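Long-range contacts in glutathione reductase (Bartonella henselae, PDB 3O0H), which probably reduces glutathione disulfide to glutathione with NADPH, passing the electrons through a bound FAD and a redox-active disulfide: residues A136-E141 with L293-A298; I158-G163 with I321-D326; A298-N303 with T316-I321. All coordinates share one frame; numbering follows the deposited sequence. Where two conformers were deposited one is given.

The three contacts lie side by side in the FAD-binding domain, on the same side of the chain's centre. Contact 2, the strand pair that reaches the pyrophosphate of FAD, has its centre about 13 Å from that of contact 1, which holds the adenine, and about 11 Å from that of contact 3. Contacts 1 and 3 lie about 10 Å apart, centre to centre, and share Ala298, while Ile321 belongs to both 2 and 3. Phe138, Ile158, Ile160, Leu295, Val300 and Ile321 contribute to one apolar cluster running through all three. Contact 3 takes no direct part in the pocket: the side chain of Ile321 is about 12 Å from FAD.

Contact 1: residues A136-E141 with L293-A298; sequences AVFVDE and LGLERA. With FAD (flavin-adenine dinucleotide), chain H.
Phe138 is the bump of this contact, and the loop and short, weakly bonded helix of 293-298 form the hollow that receives it. The ring leaves the strand toward this hollow with CG anti to its own carbonyl carbon (chi1 -69°), which drops it between three partners. Ala298 lays its methyl over one face, CB standing 4.2 Å from the centroid of the Phe138 ring in a CH-pi contact; a side chain this small lets the weak helix come close. Leu295 brings CD2 to 3.6 Å from Phe138 CE1, neither squarely over the face nor at the edge, while the carbonyl O of Leu293 sits at the ring's edge. That same oxygen takes the backbone bond from Phe138 N, 3.0 Å to Leu293 O and almost straight at 170°. Gly294 lies against the strand at Phe138 (CA to CA 4.6 Å), where a CB would run into Phe138 O; its positive phi also suits glycine.

Arg297 lies on the solvent side of the contact. Its chain, extended from CG to NE, runs across the backbone at Phe138 and Val139, with CD 3.3 Å from Phe138 O, and NH1 donates to Val139 O (3.2 Å) within the guanidinium plane and on a carbonyl lone pair.

At the other end lies FAD. Ala136 uses its backbone alone to read the adenine, N donating to N1A and O accepting from N6A (2.9 Å from Ala136 O to FAD N6A), and Leu293 CD1 touches the same amino group. Strand 136-138 is an outer strand of a three-stranded antiparallel sheet, paired with 143-146; the Phe138 ring bridges from it to Ile32 of strand 27-32 and to Ile158 and Ile160 of strand 158-160, so segment 293-298 closes over the seam between the two sheets.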
loop_
_atom_site.group_PDB
_atom_site.type_symbol
_atom_site.label_atom_id
_atom_site.label_comp_id
_atom_site.label_asym_id
_atom_site.label_seq_id
_atom_site.Cartn_x
_atom_site.Cartn_y
_atom_site.Cartn_z
ATOM N N ALA B 136 -3.303 -37.786 -15.470
ATOM C CA ALA B 136 -3.006 -39.049 -14.781
ATOM C C ALA B 136 -4.214 -39.386 -13.905
ATOM O O ALA B 136 -4.773 -38.514 -13.245
ATOM C CB ALA B 136 -1.785 -38.911 -13.894
ATOM N N VAL B 137 -4.543 -40.673 -13.867
ATOM C CA VAL B 137 -5.579 -41.238 -13.019
ATOM C C VAL B 137 -5.017 -42.440 -12.272
ATOM O O VAL B 137 -4.082 -43.095 -12.736
ATOM C CB VAL B 137 -6.831 -41.643 -13.824
ATOM C CG1 VAL B 137 -7.293 -40.497 -14.712
ATOM C CG2 VAL B 137 -6.606 -42.896 -14.684
ATOM N N PHE B 138 -5.595 -42.754 -11.119
ATOM C CA PHE B 138 -5.169 -43.949 -10.365
ATOM C C PHE B 138 -5.672 -45.213 -11.032
ATOM O O PHE B 138 -6.820 -45.286 -11.484
ATOM C CB PHE B 138 -5.693 -43.943 -8.923
ATOM C CG PHE B 138 -5.070 -42.890 -8.028
ATOM C CD1 PHE B 138 -5.591 -41.619 -7.965
ATOM C CD2 PHE B 138 -4.002 -43.206 -7.208
ATOM C CE1 PHE B 138 -5.024 -40.659 -7.120
ATOM C CE2 PHE B 138 -3.445 -42.282 -6.358
ATOM C CZ PHE B 138 -3.957 -41.010 -6.307
ATOM N N VAL B 139 -4.796 -46.216 -11.060
ATOM C CA VAL B 139 -5.138 -47.580 -11.409
ATOM C C VAL B 139 -5.318 -48.422 -10.122
ATOM O O VAL B 139 -6.184 -49.265 -10.044
ATOM C CB VAL B 139 -3.984 -48.220 -12.224
ATOM C CG1 VAL B 139 -4.183 -49.733 -12.355
ATOM C CG2 VAL B 139 -3.893 -47.565 -13.575
ATOM N N ASP B 140 -4.436 -48.192 -9.168
ATOM C CA ASP B 140 -4.463 -48.764 -7.826
ATOM C C ASP B 140 -3.689 -47.831 -6.856
ATOM O O ASP B 140 -3.378 -46.713 -7.201
ATOM C CB ASP B 140 -3.934 -50.204 -7.800
ATOM C CG ASP B 140 -2.448 -50.320 -8.049
ATOM O OD1 ASP B 140 -1.707 -49.321 -7.972
ATOM O OD2 ASP B 140 -2.017 -51.473 -8.354
ATOM N N GLU B 141 -3.470 -48.295 -5.630
ATOM C CA GLU B 141 -2.839 -47.481 -4.612
ATOM C C GLU B 141 -1.445 -46.901 -4.951
ATOM O O GLU B 141 -1.094 -45.837 -4.415
ATOM C CB GLU B 141 -2.795 -48.272 -3.316
ATOM C CG GLU B 141 -4.156 -48.633 -2.802
ATOM C CD GLU B 141 -4.733 -49.998 -3.235
ATOM O OE1 GLU B 141 -4.356 -50.603 -4.289
ATOM O OE2 GLU B 141 -5.611 -50.444 -2.471
ATOM N N LEU B 293 -11.048 -39.446 -11.235
ATOM C CA LEU B 293 -9.612 -39.468 -10.888
ATOM C C LEU B 293 -9.115 -40.842 -10.477
ATOM O O LEU B 293 -7.912 -41.065 -10.341
ATOM C CB LEU B 293 -9.323 -38.418 -9.781
ATOM C CG LEU B 293 -7.909 -38.186 -9.257
ATOM C CD1 LEU B 293 -6.934 -37.927 -10.422
ATOM C CD2 LEU B 293 -7.855 -37.019 -8.260
ATOM N N GLY B 294 -10.029 -41.776 -10.236
ATOM C CA GLY B 294 -9.664 -43.114 -9.801
ATOM C C GLY B 294 -9.419 -43.154 -8.326
ATOM O O GLY B 294 -8.816 -44.096 -7.819
ATOM N N LEU B 295 -9.906 -42.161 -7.586
ATOM C CA LEU B 295 -9.662 -42.181 -6.114
ATOM C C LEU B 295 -10.257 -43.421 -5.479
ATOM O O LEU B 295 -9.735 -43.947 -4.483
ATOM C CB LEU B 295 -10.205 -40.909 -5.449
ATOM C CG LEU B 295 -9.430 -39.665 -5.824
ATOM C CD1 LEU B 295 -10.205 -38.392 -5.351
ATOM C CD2 LEU B 295 -7.958 -39.700 -5.300
ATOM N N GLU B 296 -11.355 -43.904 -6.044
ATOM C CA GLU B 296 -12.003 -45.118 -5.556
ATOM C C GLU B 296 -11.158 -46.388 -5.788
ATOM O O GLU B 296 -11.284 -47.347 -5.085
ATOM C CB GLU B 296 -13.410 -45.269 -6.150
ATOM C CG GLU B 296 -13.437 -45.492 -7.654
ATOM C CD GLU B 296 -13.204 -44.252 -8.504
ATOM O OE1 GLU B 296 -12.911 -43.125 -8.025
ATOM O OE2 GLU B 296 -13.337 -44.414 -9.718
ATOM N N ARG B 297 -10.275 -46.354 -6.768
ATOM C CA ARG B 297 -9.300 -47.428 -6.947
ATOM C C ARG B 297 -8.207 -47.401 -5.890
ATOM O O ARG B 297 -7.723 -48.442 -5.475
ATOM C CB ARG B 297 -8.688 -47.318 -8.327
ATOM C CG ARG B 297 -9.590 -47.950 -9.399
ATOM C CD ARG B 297 -9.192 -47.385 -10.719
ATOM N NE ARG B 297 -9.882 -47.926 -11.895
ATOM C CZ ARG B 297 -9.377 -48.802 -12.758
ATOM N NH1 ARG B 297 -8.201 -49.393 -12.575
ATOM N NH2 ARG B 297 -10.086 -49.118 -13.804
ATOM N N ALA B 298 -7.842 -46.207 -5.431
ATOM C CA ALA B 298 -6.804 -46.069 -4.399
ATOM C C ALA B 298 -7.352 -46.204 -3.012
ATOM O O ALA B 298 -6.583 -46.309 -2.042
ATOM C CB ALA B 298 -6.104 -44.751 -4.538
HETATM P PA FAD H . -4.474 -25.531 -9.420
HETATM O O1A FAD H . -5.853 -25.302 -9.958
HETATM O O2A FAD H . -3.581 -24.322 -9.468
HETATM O O5B FAD H . -3.727 -26.744 -10.144
HETATM C C5B FAD H . -4.332 -27.986 -10.439
HETATM C C4B FAD H . -3.664 -28.470 -11.709
HETATM O O4B FAD H . -3.917 -29.850 -11.927
HETATM C C3B FAD H . -4.124 -27.744 -12.968
HETATM O O3B FAD H . -2.995 -27.256 -13.698
HETATM C C2B FAD H . -4.862 -28.802 -13.767
HETATM O O2B FAD H . -4.674 -28.618 -15.150
HETATM C C1B FAD H . -4.217 -30.076 -13.340
HETATM N N9A FAD H . -4.981 -31.330 -13.246
HETATM C C8A FAD H . -6.176 -31.540 -12.624
HETATM N N7A FAD H . -6.439 -32.856 -12.649
HETATM C C5A FAD H . -5.399 -33.472 -13.285
HETATM C C6A FAD H . -5.095 -34.786 -13.525
HETATM N N6A FAD H . -5.913 -35.795 -13.188
HETATM N N1A FAD H . -3.923 -35.093 -14.173
HETATM C C2A FAD H . -3.059 -34.083 -14.525
HETATM N N3A FAD H . -3.338 -32.784 -14.259
HETATM C C4A FAD H . -4.478 -32.517 -13.607
HETATM N N1 FAD H . -6.434 -17.203 -5.571
HETATM C C2 FAD H . -5.764 -16.210 -4.885
HETATM O O2 FAD H . -5.070 -16.446 -3.862
HETATM N N3 FAD H . -5.844 -14.947 -5.322
HETATM C C4 FAD H . -6.544 -14.591 -6.462
HETATM O O4 FAD H . -6.515 -13.401 -6.799
HETATM C C4X FAD H . -7.225 -15.588 -7.163
HETATM N N5 FAD H . -7.923 -15.309 -8.306
HETATM C C5X FAD H . -8.545 -16.357 -8.984
HETATM C C6 FAD H . -9.260 -16.050 -10.129
HETATM C C7 FAD H . -9.890 -17.052 -10.855
HETATM C C7M FAD H . -10.648 -16.664 -12.112
HETATM C C8 FAD H . -9.799 -18.364 -10.434
HETATM C C8M FAD H . -10.511 -19.470 -11.185
HETATM C C9 FAD H . -9.106 -18.676 -9.270
HETATM C C9A FAD H . -8.479 -17.664 -8.536
HETATM N N10 FAD H . -7.768 -17.924 -7.378
HETATM C C10 FAD H . -7.132 -16.904 -6.714
HETATM C "C1'" FAD H . -7.652 -19.285 -6.815
HETATM C "C2'" FAD H . -6.372 -19.994 -7.179
HETATM O "O2'" FAD H . -6.313 -20.125 -8.587
HETATM C "C3'" FAD H . -6.393 -21.355 -6.533
HETATM O "O3'" FAD H . -6.726 -21.316 -5.157
HETATM C "C4'" FAD H . -5.090 -22.079 -6.791
HETATM O "O4'" FAD H . -4.872 -22.132 -8.204
HETATM C "C5'" FAD H . -5.143 -23.503 -6.250
HETATM O "O5'" FAD H . -3.872 -24.163 -6.442
HETATM P P FAD H . -3.926 -25.759 -6.605
HETATM O O1P FAD H . -2.519 -26.312 -6.622
HETATM O O2P FAD H . -4.805 -26.349 -5.523
HETATM O O3P FAD H . -4.709 -26.102 -7.939
#

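Contact 2: residues I158-G163 with I321-D326; sequences ILIATG and IWAVGD. With FAD (flavin-adenine dinucleotide), chain H.
Leu159 has CG anti to the backbone N (chi1 179°), a torsion that carries its methyls over the neighbouring strand, where CD1 rests 3.7 Å from Trp322 CB. Val324 meets this leucine at about a right angle, with CG1 against CD1 and CG2 against CD2; branching at the beta carbon lets one valine touch both. On the other face Ile160 has CG1 anti to its carbonyl carbon (chi1 -57°), and the extended chi2 carries CD1 on to Ile321 CG2 at 3.6 Å. The small Ala323 lets the strands approach beside Ile160, their CB atoms 3.9 Å apart.

The backbones form a parallel ladder. Trp322 N donates to Ile158 O, Ile160 N to Trp322 O (2.9 Å, nearly straight at 176°), and Val324 N to Ile160 O.

Past the last rung the regular ladder ends, though Gly163 and Asp326 still lie close (CA to CA 4.7 Å), and a water joins the two loops to the pyrophosphate of FAD: it accepts from Gly163 N, donates to Val324 O and donates to FAD O2P. Asp326 N donates to the same oxygen, 2.9 Å to FAD O2P, and Asp326 OD1 receives the ribityl hydroxyl O3' at 2.9 Å. Gly163 and Gly325 suit this passage because a CB on either would strike a phosphate oxygen. On the adenine side, Thr162 sets CG2 3.4 Å from FAD N7A.

These are neighbouring strands of a five-stranded parallel sheet of the FAD-binding Rossmann type, 158-160 lying between 27-32 and 321-323, the latter at the sheet's edge. Helix 334-349 covers the face of Leu159 and Trp322, with Phe344 edge-to-face on Trp322; strand 136-138 lies on the opposite face, where Phe138 also reaches Ile321.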
loop_
_atom_site.group_PDB
_atom_site.type_symbol
_atom_site.label_atom_id
_atom_site.label_comp_id
_atom_site.label_asym_id
_atom_site.label_seq_id
_atom_site.Cartn_x
_atom_site.Cartn_y
_atom_site.Cartn_z
ATOM N N ILE B 158 2.305 -40.667 -3.446
ATOM C CA ILE B 158 1.510 -39.924 -4.451
ATOM C C ILE B 158 0.876 -38.686 -3.811
ATOM O O ILE B 158 0.292 -38.795 -2.720
ATOM C CB ILE B 158 0.440 -40.826 -5.125
ATOM C CG1 ILE B 158 1.094 -41.978 -5.904
ATOM C CG2 ILE B 158 -0.420 -40.050 -6.105
ATOM C CD1 ILE B 158 0.171 -43.083 -6.126
ATOM N N LEU B 159 0.996 -37.537 -4.508
ATOM C CA LEU B 159 0.425 -36.266 -4.068
ATOM C C LEU B 159 -0.683 -35.827 -5.021
ATOM O O LEU B 159 -0.447 -35.628 -6.206
ATOM C CB LEU B 159 1.492 -35.154 -4.000
ATOM C CG LEU B 159 0.972 -33.787 -3.564
ATOM C CD1 LEU B 159 0.348 -33.889 -2.114
ATOM C CD2 LEU B 159 2.062 -32.724 -3.631
ATOM N N ILE B 160 -1.882 -35.699 -4.477
ATOM C CA ILE B 160 -3.048 -35.255 -5.221
ATOM C C ILE B 160 -3.064 -33.728 -5.101
ATOM O O ILE B 160 -3.228 -33.180 -4.007
ATOM C CB ILE B 160 -4.360 -35.804 -4.659
ATOM C CG1 ILE B 160 -4.335 -37.347 -4.613
ATOM C CG2 ILE B 160 -5.556 -35.245 -5.484
ATOM C CD1 ILE B 160 -5.392 -37.982 -3.563
ATOM N N ALA B 161 -2.891 -33.065 -6.238
ATOM C CA ALA B 161 -2.838 -31.585 -6.317
ATOM C C ALA B 161 -3.647 -31.085 -7.564
ATOM O O ALA B 161 -3.191 -30.234 -8.340
ATOM C CB ALA B 161 -1.358 -31.102 -6.351
ATOM N N THR B 162 -4.855 -31.607 -7.709
ATOM C CA THR B 162 -5.658 -31.431 -8.912
ATOM C C THR B 162 -6.560 -30.211 -8.930
ATOM O O THR B 162 -7.245 -29.947 -9.951
ATOM C CB THR B 162 -6.519 -32.702 -9.174
ATOM O OG1 THR B 162 -7.261 -33.006 -8.004
ATOM C CG2 THR B 162 -5.590 -33.874 -9.496
ATOM N N GLY B 163 -6.521 -29.438 -7.864
ATOM C CA GLY B 163 -7.245 -28.158 -7.809
ATOM C C GLY B 163 -8.750 -28.326 -7.730
ATOM O O GLY B 163 -9.266 -29.300 -7.124
ATOM N N ILE B 321 -0.427 -41.583 0.438
ATOM C CA ILE B 321 -1.124 -40.646 -0.436
ATOM C C ILE B 321 -1.467 -39.366 0.351
ATOM O O ILE B 321 -2.072 -39.430 1.446
ATOM C CB ILE B 321 -2.371 -41.267 -1.090
ATOM C CG1 ILE B 321 -2.013 -42.577 -1.799
ATOM C CG2 ILE B 321 -2.994 -40.306 -2.126
ATOM C CD1 ILE B 321 -3.230 -43.351 -2.415
ATOM N N TRP B 322 -1.029 -38.223 -0.192
ATOM C CA TRP B 322 -1.221 -36.917 0.442
ATOM C C TRP B 322 -1.988 -36.069 -0.539
ATOM O O TRP B 322 -2.158 -36.477 -1.680
ATOM C CB TRP B 322 0.131 -36.264 0.761
ATOM C CG TRP B 322 0.923 -36.814 1.975
ATOM C CD1 TRP B 322 0.996 -36.246 3.232
ATOM C CD2 TRP B 322 1.796 -37.934 2.000
ATOM N NE1 TRP B 322 1.823 -36.960 4.024
ATOM C CE2 TRP B 322 2.337 -38.011 3.309
ATOM C CE3 TRP B 322 2.181 -38.877 1.053
ATOM C CZ2 TRP B 322 3.234 -38.997 3.698
ATOM C CZ3 TRP B 322 3.073 -39.859 1.429
ATOM C CH2 TRP B 322 3.592 -39.926 2.752
ATOM N N ALA B 323 -2.473 -34.898 -0.110
ATOM C CA ALA B 323 -3.186 -33.963 -1.022
ATOM C C ALA B 323 -2.989 -32.550 -0.488
ATOM O O ALA B 323 -2.893 -32.365 0.736
ATOM C CB ALA B 323 -4.700 -34.282 -1.124
ATOM N N VAL B 324 -2.931 -31.567 -1.388
ATOM C CA VAL B 324 -2.695 -30.168 -1.047
ATOM C C VAL B 324 -3.606 -29.313 -1.923
ATOM O O VAL B 324 -3.968 -29.725 -3.043
ATOM C CB VAL B 324 -1.205 -29.776 -1.283
ATOM C CG1 VAL B 324 -0.316 -30.513 -0.292
ATOM C CG2 VAL B 324 -0.741 -30.081 -2.730
ATOM N N GLY B 325 -3.976 -28.139 -1.422
ATOM C CA GLY B 325 -4.606 -27.146 -2.246
ATOM C C GLY B 325 -6.076 -27.192 -2.251
ATOM O O GLY B 325 -6.666 -27.761 -1.329
ATOM N N ASP B 326 -6.676 -26.681 -3.350
ATOM C CA ASP B 326 -8.136 -26.546 -3.473
ATOM C C ASP B 326 -8.814 -27.902 -3.350
ATOM O O ASP B 326 -9.924 -28.013 -2.790
ATOM C CB ASP B 326 -8.525 -25.920 -4.829
ATOM C CG ASP B 326 -8.173 -24.449 -4.963
ATOM O OD1 ASP B 326 -7.616 -23.838 -4.026
ATOM O OD2 ASP B 326 -8.464 -23.894 -6.077
HETATM P PA FAD H . -4.474 -25.531 -9.420
HETATM O O1A FAD H . -5.853 -25.302 -9.958
HETATM O O2A FAD H . -3.581 -24.322 -9.468
HETATM O O5B FAD H . -3.727 -26.744 -10.144
HETATM C C5B FAD H . -4.332 -27.986 -10.439
HETATM C C4B FAD H . -3.664 -28.470 -11.709
HETATM O O4B FAD H . -3.917 -29.850 -11.927
HETATM C C3B FAD H . -4.124 -27.744 -12.968
HETATM O O3B FAD H . -2.995 -27.256 -13.698
HETATM C C2B FAD H . -4.862 -28.802 -13.767
HETATM O O2B FAD H . -4.674 -28.618 -15.150
HETATM C C1B FAD H . -4.217 -30.076 -13.340
HETATM N N9A FAD H . -4.981 -31.330 -13.246
HETATM C C8A FAD H . -6.176 -31.540 -12.624
HETATM N N7A FAD H . -6.439 -32.856 -12.649
HETATM C C5A FAD H . -5.399 -33.472 -13.285
HETATM C C6A FAD H . -5.095 -34.786 -13.525
HETATM N N6A FAD H . -5.913 -35.795 -13.188
HETATM N N1A FAD H . -3.923 -35.093 -14.173
HETATM C C2A FAD H . -3.059 -34.083 -14.525
HETATM N N3A FAD H . -3.338 -32.784 -14.259
HETATM C C4A FAD H . -4.478 -32.517 -13.607
HETATM N N1 FAD H . -6.434 -17.203 -5.571
HETATM C C2 FAD H . -5.764 -16.210 -4.885
HETATM O O2 FAD H . -5.070 -16.446 -3.862
HETATM N N3 FAD H . -5.844 -14.947 -5.322
HETATM C C4 FAD H . -6.544 -14.591 -6.462
HETATM O O4 FAD H . -6.515 -13.401 -6.799
HETATM C C4X FAD H . -7.225 -15.588 -7.163
HETATM N N5 FAD H . -7.923 -15.309 -8.306
HETATM C C5X FAD H . -8.545 -16.357 -8.984
HETATM C C6 FAD H . -9.260 -16.050 -10.129
HETATM C C7 FAD H . -9.890 -17.052 -10.855
HETATM C C7M FAD H . -10.648 -16.664 -12.112
HETATM C C8 FAD H . -9.799 -18.364 -10.434
HETATM C C8M FAD H . -10.511 -19.470 -11.185
HETATM C C9 FAD H . -9.106 -18.676 -9.270
HETATM C C9A FAD H . -8.479 -17.664 -8.536
HETATM N N10 FAD H . -7.768 -17.924 -7.378
HETATM C C10 FAD H . -7.132 -16.904 -6.714
HETATM C "C1'" FAD H . -7.652 -19.285 -6.815
HETATM C "C2'" FAD H . -6.372 -19.994 -7.179
HETATM O "O2'" FAD H . -6.313 -20.125 -8.587
HETATM C "C3'" FAD H . -6.393 -21.355 -6.533
HETATM O "O3'" FAD H . -6.726 -21.316 -5.157
HETATM C "C4'" FAD H . -5.090 -22.079 -6.791
HETATM O "O4'" FAD H . -4.872 -22.132 -8.204
HETATM C "C5'" FAD H . -5.143 -23.503 -6.250
HETATM O "O5'" FAD H . -3.872 -24.163 -6.442
HETATM P P FAD H . -3.926 -25.759 -6.605
HETATM O O1P FAD H . -2.519 -26.312 -6.622
HETATM O O2P FAD H . -4.805 -26.349 -5.523
HETATM O O3P FAD H . -4.709 -26.102 -7.939
HETATM O O HOH W 1 -5.422 -29.008 -5.210
#

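Contact 3: residues A298-N303 with T316-I321; sequences AGVKVN and TNVSHI
Val300 sets its two methyls in different directions against the other segment, which is shaped by an ST turn at Thr316 and a type I beta turn from Val318 to Ile321. With CG1 anti to the backbone N (chi1 165°), Val300 crosses Thr316 at about a right angle, CG1 beside that residue's methyl. Its CG2 points instead into the apolar side, 3.7 Å from Ile321 CD1, which it meets obliquely. The same CD1 also touches Ala298 CB, so one isoleucine tip fills the space between the helix end and the loop after it. Val318 adds CG2 over the backbone, 3.5 Å from Ala298 O.

Gly299, the first residue to leave the helix, turns the chain with a positive phi that glycine adopts easily, and its carbonyl then faces Asn317. An amide suits this place because it can donate and accept at once. With CG between its backbone N and carbonyl carbon, Asn317 lets ND2 donate to Gly299 O at 3.1 Å, nearly in line with the C=O bond but bent at the hydrogen (148°).

Thr316 holds its own segment in shape: its hydroxyl accepts from Val318 N and donates to Ile321 O, which also takes the bond from Thr316 N. Two donors from one residue thus grip a single oxygen and close the 316-321 loop where strand 321-323 begins. His320, within the Val318-Ile321 beta turn, hydrogen-bonds through NE2 to Glu141 O.

The second bond of the amide completes the clasp across the loops: Lys301 N lies 2.9 Å from Asn317 OD1, approaching from above the carbonyl plane, 38° out of it.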
loop_
_atom_site.group_PDB
_atom_site.type_symbol
_atom_site.label_atom_id
_atom_site.label_comp_id
_atom_site.label_asym_id
_atom_site.label_seq_id
_atom_site.Cartn_x
_atom_site.Cartn_y
_atom_site.Cartn_z
ATOM N N ALA B 298 -7.842 -46.207 -5.431
ATOM C CA ALA B 298 -6.804 -46.069 -4.399
ATOM C C ALA B 298 -7.352 -46.204 -3.012
ATOM O O ALA B 298 -6.583 -46.309 -2.042
ATOM C CB ALA B 298 -6.104 -44.751 -4.538
ATOM N N GLY B 299 -8.670 -46.170 -2.866
ATOM C CA GLY B 299 -9.273 -46.186 -1.533
ATOM C C GLY B 299 -9.209 -44.861 -0.768
ATOM O O GLY B 299 -9.383 -44.840 0.466
ATOM N N VAL B 300 -9.036 -43.753 -1.496
ATOM C CA VAL B 300 -8.892 -42.421 -0.879
ATOM C C VAL B 300 -10.250 -41.841 -0.566
ATOM O O VAL B 300 -11.114 -41.758 -1.441
ATOM C CB VAL B 300 -8.087 -41.464 -1.761
ATOM C CG1 VAL B 300 -8.248 -39.976 -1.292
ATOM C CG2 VAL B 300 -6.583 -41.912 -1.830
ATOM N N LYS B 301 -10.434 -41.424 0.669
ATOM C CA LYS B 301 -11.726 -40.910 1.119
ATOM C C LYS B 301 -11.990 -39.470 0.619
ATOM O O LYS B 301 -11.139 -38.575 0.717
ATOM C CB LYS B 301 -11.822 -41.016 2.646
ATOM C CG LYS B 301 -12.926 -40.195 3.315
ATOM C CD LYS B 301 -14.159 -40.980 3.543
ATOM C CE LYS B 301 -15.314 -40.107 4.019
ATOM N NZ LYS B 301 -16.557 -40.901 3.929
ATOM N N VAL B 302 -13.182 -39.294 0.069
ATOM C CA VAL B 302 -13.686 -38.038 -0.420
ATOM C C VAL B 302 -15.004 -37.755 0.301
ATOM O O VAL B 302 -15.820 -38.636 0.449
ATOM C CB VAL B 302 -13.940 -38.118 -1.916
ATOM C CG1 VAL B 302 -14.524 -36.808 -2.447
ATOM C CG2 VAL B 302 -12.627 -38.505 -2.649
ATOM N N ASN B 303 -15.210 -36.538 0.764
ATOM C CA ASN B 303 -16.383 -36.220 1.564
ATOM C C ASN B 303 -17.551 -35.776 0.701
ATOM O O ASN B 303 -17.429 -35.757 -0.501
ATOM C CB ASN B 303 -16.071 -35.161 2.655
ATOM C CG ASN B 303 -15.777 -33.776 2.096
ATOM O OD1 ASN B 303 -16.026 -33.451 0.935
ATOM N ND2 ASN B 303 -15.234 -32.939 2.959
ATOM N N THR B 316 -3.905 -38.299 3.340
ATOM C CA THR B 316 -5.184 -39.008 3.186
ATOM C C THR B 316 -5.298 -40.183 4.178
ATOM O O THR B 316 -4.397 -40.457 5.013
ATOM C CB THR B 316 -5.416 -39.511 1.711
ATOM O OG1 THR B 316 -4.632 -40.684 1.467
ATOM C CG2 THR B 316 -5.057 -38.389 0.658
ATOM N N ASN B 317 -6.421 -40.903 4.087
ATOM C CA ASN B 317 -6.587 -42.162 4.815
ATOM C C ASN B 317 -5.718 -43.314 4.291
ATOM O O ASN B 317 -5.718 -44.370 4.891
ATOM C CB ASN B 317 -8.064 -42.571 4.864
ATOM C CG ASN B 317 -8.623 -42.920 3.483
ATOM O OD1 ASN B 317 -8.385 -42.233 2.522
ATOM N ND2 ASN B 317 -9.359 -44.011 3.406
ATOM N N VAL B 318 -5.009 -43.114 3.184
ATOM C CA VAL B 318 -4.006 -44.037 2.700
ATOM C C VAL B 318 -2.623 -43.429 2.946
ATOM O O VAL B 318 -2.280 -42.391 2.369
ATOM C CB VAL B 318 -4.183 -44.343 1.196
ATOM C CG1 VAL B 318 -3.138 -45.367 0.710
ATOM C CG2 VAL B 318 -5.615 -44.861 0.970
ATOM N N SER B 319 -1.834 -44.116 3.777
ATOM C CA SER B 319 -0.675 -43.524 4.445
ATOM C C SER B 319 0.425 -42.984 3.491
ATOM O O SER B 319 1.185 -42.154 3.902
ATOM C CB SER B 319 -0.093 -44.502 5.489
ATOM O OG SER B 319 0.518 -45.635 4.841
ATOM N N HIS B 320 0.483 -43.453 2.251
ATOM C CA HIS B 320 1.447 -42.950 1.218
ATOM C C HIS B 320 0.814 -42.010 0.180
ATOM O O HIS B 320 1.448 -41.656 -0.831
ATOM C CB HIS B 320 2.117 -44.132 0.500
ATOM C CG HIS B 320 1.179 -44.912 -0.352
ATOM N ND1 HIS B 320 0.370 -45.905 0.166
ATOM C CD2 HIS B 320 0.887 -44.823 -1.678
ATOM C CE1 HIS B 320 -0.373 -46.399 -0.814
ATOM N NE2 HIS B 320 -0.091 -45.750 -1.933
ATOM N N ILE B 321 -0.427 -41.583 0.438
ATOM C CA ILE B 321 -1.124 -40.646 -0.436
ATOM C C ILE B 321 -1.467 -39.366 0.351
ATOM O O ILE B 321 -2.072 -39.430 1.446
ATOM C CB ILE B 321 -2.371 -41.267 -1.090
ATOM C CG1 ILE B 321 -2.013 -42.577 -1.799
ATOM C CG2 ILE B 321 -2.994 -40.306 -2.126
ATOM C CD1 ILE B 321 -3.230 -43.351 -2.415
#